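PDB 4YYF: beta-N-acetylhexosaminidase, which probably hydrolyses terminal non-reducing N-acetyl-D-hexosamine residues from N-acetyl-beta-D-hexosaminides, as a member of glycosyl hydrolase family 3. Local coordinates for residues 144-149 and 191-196. The protein carries 1 engineered substitution. Numbering follows the deposited sequence.
With ACT (acetate ion), chain E.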
ATOM      1  N   ARG A 144       0.093  -9.323 -15.913  1.00 11.01           N
ATOM      2  CA  ARG A 144      -0.533 -10.592 -16.259  1.00 14.44           C
ATOM      3  C   ARG A 144       0.225 -11.734 -15.608  1.00 13.67           C
ATOM      4  O   ARG A 144      -0.382 -12.692 -15.140  1.00 12.71           O
ATOM      5  CB  ARG A 144      -0.589 -10.773 -17.778  1.00 14.08           C
ATOM      6  CG  ARG A 144      -1.616  -9.871 -18.445  1.00 14.35           C
ATOM      7  CD  ARG A 144      -1.455  -9.840 -19.947  1.00 15.51           C
ATOM      8  NE  ARG A 144      -2.480  -8.996 -20.569  1.00 16.95           N
ATOM      9  CZ  ARG A 144      -2.451  -8.583 -21.826  1.00 15.11           C
ATOM     10  NH1 ARG A 144      -1.434  -8.925 -22.609  1.00 13.80           N
ATOM     11  NH2 ARG A 144      -3.435  -7.816 -22.300  1.00 14.47           N
ATOM     12  N   LYS A 145       1.553 -11.624 -15.570  1.00 12.54           N
ATOM     13  CA  LYS A 145       2.381 -12.657 -14.946  1.00 14.68           C
ATOM     14  C   LYS A 145       2.115 -12.723 -13.449  1.00 17.62           C
ATOM     15  O   LYS A 145       2.121 -13.806 -12.869  1.00 15.38           O
ATOM     16  CB  LYS A 145       3.871 -12.441 -15.246  1.00 10.85           C
ATOM     17  CG  LYS A 145       4.273 -12.741 -16.687  1.00 12.78           C
ATOM     18  CD  LYS A 145       5.703 -12.276 -16.954  1.00 14.62           C
ATOM     19  CE  LYS A 145       6.111 -12.453 -18.405  1.00 18.54           C
ATOM     20  NZ  LYS A 145       7.570 -12.132 -18.620  1.00 18.76           N
HETATM   21  N   MSE A 146       1.863 -11.571 -12.829  1.00 14.16           N
HETATM   22  CA  MSE A 146       1.453 -11.532 -11.419  1.00 15.49           C
HETATM   23  C   MSE A 146       0.076 -12.142 -11.171  1.00 15.98           C
HETATM   24  O   MSE A 146      -0.119 -12.868 -10.200  1.00 15.72           O
HETATM   25  CB  MSE A 146       1.446 -10.080 -10.896  1.00 14.21           C
HETATM   26  CG  MSE A 146       2.822  -9.496 -10.744  1.00 21.78           C
HETATM   27 SE   MSE A 146       2.665  -7.643 -10.155  0.80 24.72          SE
HETATM   28  CE  MSE A 146       3.746  -6.805 -11.564  1.00 14.00           C
ATOM     29  N   ARG A 147      -0.882 -11.826 -12.040  1.00 13.97           N
ATOM     30  CA  ARG A 147      -2.215 -12.413 -11.959  1.00 12.29           C
ATOM     31  C   ARG A 147      -2.152 -13.937 -12.025  1.00 15.20           C
ATOM     32  O   ARG A 147      -2.853 -14.612 -11.282  1.00 14.03           O
ATOM     33  CB  ARG A 147      -3.100 -11.928 -13.108  1.00 12.16           C
ATOM     34  CG  ARG A 147      -3.502 -10.456 -13.080  1.00 13.04           C
ATOM     35  CD  ARG A 147      -4.307 -10.066 -11.849  1.00 15.00           C
ATOM     36  NE  ARG A 147      -5.532 -10.837 -11.607  1.00 15.98           N
ATOM     37  CZ  ARG A 147      -6.660 -10.724 -12.303  1.00 19.23           C
ATOM     38  NH1 ARG A 147      -6.715  -9.926 -13.366  1.00 18.60           N
ATOM     39  NH2 ARG A 147      -7.727 -11.450 -11.958  1.00 18.01           N
ATOM     40  N   ASP A 148      -1.330 -14.473 -12.930  1.00 14.08           N
ATOM     41  CA  ASP A 148      -1.156 -15.930 -13.052  1.00 15.60           C
ATOM     42  C   ASP A 148      -0.723 -16.555 -11.723  1.00 19.98           C
ATOM     43  O   ASP A 148      -1.036 -17.715 -11.422  1.00 18.28           O
ATOM     44  CB  ASP A 148      -0.105 -16.265 -14.111  1.00 20.09           C
ATOM     45  CG  ASP A 148      -0.701 -16.558 -15.469  1.00 27.00           C
ATOM     46  OD1 ASP A 148      -1.864 -17.026 -15.538  1.00 27.36           O
ATOM     47  OD2 ASP A 148       0.014 -16.342 -16.474  1.00 25.39           O
ATOM     48  N   LEU A 149      -0.007 -15.776 -10.925  1.00 11.70           N
ATOM     49  CA  LEU A 149       0.486 -16.258  -9.637  1.00 14.01           C
ATOM     50  C   LEU A 149      -0.485 -15.985  -8.496  1.00 12.79           C
ATOM     51  O   LEU A 149      -0.199 -16.316  -7.346  1.00 15.85           O
ATOM     52  CB  LEU A 149       1.853 -15.628  -9.320  1.00 16.41           C
ATOM     53  CG  LEU A 149       2.993 -15.974 -10.278  1.00 14.76           C
ATOM     54  CD1 LEU A 149       4.229 -15.127  -9.967  1.00 17.27           C
ATOM     55  CD2 LEU A 149       3.355 -17.459 -10.179  1.00 14.19           C
ATOM     56  N   ARG A 191      -1.234   2.214 -15.404  1.00 13.95           N
ATOM     57  CA  ARG A 191      -2.247   1.882 -16.395  1.00 15.22           C
ATOM     58  C   ARG A 191      -2.055   0.437 -16.884  1.00 16.72           C
ATOM     59  O   ARG A 191      -3.031  -0.288 -17.108  1.00 15.68           O
ATOM     60  CB  ARG A 191      -2.202   2.906 -17.552  1.00 15.53           C
ATOM     61  CG  ARG A 191      -3.336   2.783 -18.561  1.00 22.11           C
ATOM     62  CD  ARG A 191      -3.420   4.012 -19.479  1.00 27.84           C
ATOM     63  NE  ARG A 191      -2.104   4.468 -19.940  1.00 34.66           N
ATOM     64  CZ  ARG A 191      -1.552   4.141 -21.107  1.00 39.37           C
ATOM     65  NH1 ARG A 191      -2.196   3.347 -21.959  1.00 36.32           N
ATOM     66  NH2 ARG A 191      -0.351   4.618 -21.420  1.00 41.37           N
ATOM     67  N   GLY A 192      -0.794   0.030 -17.038  1.00 15.63           N
ATOM     68  CA  GLY A 192      -0.465  -1.327 -17.456  1.00 14.84           C
ATOM     69  C   GLY A 192      -0.897  -2.343 -16.422  1.00 12.69           C
ATOM     70  O   GLY A 192      -1.516  -3.355 -16.757  1.00 15.11           O
ATOM     71  N   LEU A 193      -0.606  -2.062 -15.154  1.00 11.45           N
ATOM     72  CA  LEU A 193      -1.028  -2.949 -14.068  1.00 13.22           C
ATOM     73  C   LEU A 193      -2.538  -3.049 -14.026  1.00 15.58           C
ATOM     74  O   LEU A 193      -3.101  -4.143 -13.947  1.00 15.80           O
ATOM     75  CB  LEU A 193      -0.514  -2.429 -12.719  1.00 14.05           C
ATOM     76  CG  LEU A 193       0.993  -2.499 -12.465  1.00 14.69           C
ATOM     77  CD1 LEU A 193       1.298  -1.910 -11.092  1.00 14.23           C
ATOM     78  CD2 LEU A 193       1.513  -3.935 -12.550  1.00 13.74           C
ATOM     79  N   ARG A 194      -3.192  -1.888 -14.065  1.00 15.11           N
ATOM     80  CA  ARG A 194      -4.650  -1.789 -14.046  1.00 15.54           C
ATOM     81  C   ARG A 194      -5.275  -2.584 -15.195  1.00 15.66           C
ATOM     82  O   ARG A 194      -6.267  -3.303 -15.002  1.00 14.86           O
ATOM     83  CB  ARG A 194      -5.055  -0.292 -14.125  1.00 17.15           C
ATOM     84  CG  ARG A 194      -6.517   0.032 -14.345  1.00 16.59           C
ATOM     85  CD  ARG A 194      -6.746   1.581 -14.314  1.00 14.58           C
ATOM     86  NE  ARG A 194      -6.042   2.134 -13.157  1.00 16.38           N
ATOM     87  CZ  ARG A 194      -5.060   3.027 -13.200  1.00 19.26           C
ATOM     88  NH1 ARG A 194      -4.474   3.391 -12.067  1.00 15.64           N
ATOM     89  NH2 ARG A 194      -4.673   3.561 -14.354  1.00 16.81           N
ATOM     90  N   ASP A 195      -4.722  -2.452 -16.396  1.00 12.42           N
ATOM     91  CA  ASP A 195      -5.284  -3.180 -17.543  1.00 11.88           C
ATOM     92  C   ASP A 195      -5.066  -4.698 -17.452  1.00 15.39           C
ATOM     93  O   ASP A 195      -5.777  -5.477 -18.096  1.00 13.79           O
ATOM     94  CB  ASP A 195      -4.745  -2.628 -18.874  1.00 15.13           C
ATOM     95  CG  ASP A 195      -5.297  -1.247 -19.207  1.00 20.15           C
ATOM     96  OD1 ASP A 195      -6.253  -0.814 -18.534  1.00 19.11           O
ATOM     97  OD2 ASP A 195      -4.774  -0.584 -20.139  1.00 18.46           O
ATOM     98  N   ALA A 196      -4.089  -5.110 -16.654  1.00 15.88           N
ATOM     99  CA  ALA A 196      -3.890  -6.528 -16.342  1.00 17.72           C
ATOM    100  C   ALA A 196      -4.875  -7.002 -15.266  1.00 17.88           C
ATOM    101  O   ALA A 196      -5.039  -8.204 -15.045  1.00 16.30           O
ATOM    102  CB  ALA A 196      -2.455  -6.788 -15.881  1.00 13.81           C
TER
HETATM  103  C   ACT E 402       8.407  -8.493 -18.584  1.00 35.58           C
HETATM  104  O   ACT E 402       7.658  -9.485 -18.727  1.00 38.32           O
HETATM  105  OXT ACT E 402       9.307  -8.616 -17.727  1.00 30.44           O
HETATM  106  CH3 ACT E 402       8.215  -7.234 -19.377  1.00 28.52           C
HETATM  107  O   HOH W   1      -5.466  -6.398 -20.825  1.00 18.91           O
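R147 reaches from one helix to the C-terminal part of the next, where its NH1 donates a hydrogen bond to A196 O (2.9 Å). The bond is bent, with an N-H...O angle of 147°, yet NH1 lies in the carbonyl plane and on a lone pair, with the oxygen close to the guanidinium plane. Bends at chi2 (-61°) and chi3 swing the guanidinium round to this oxygen. A long arginine suits this place: its charged end can meet a carbonyl near the end of a helix, where partial negative charge would be expected to gather. A196 itself is small enough to let the backbones approach, and its CB sits 3.6 Å from R144 N while touching R144 CG. From there the R144 chain runs extended, and a water in the plane of its guanidinium, at the edge, accepts from NH2 and donates to D195 O. On the buried side, methyl meets methyl, with M146 CE 3.8 Å from L193 CD2. M146, a selenomethionine, has a long unbranched chain that can turn at SE, and it crosses the branched L193 obliquely. The axes of the two segments approach to 9.7 Å at 41°. The segments lie at the C-terminal parts of helices 132-148 and 179-196, neighbours on the outside of the TIM-barrel-type domain; beneath them M146 and L193 both touch D154 of strand 153-154, and L193 also packs on P200 of the adjoining parallel strand 199-205.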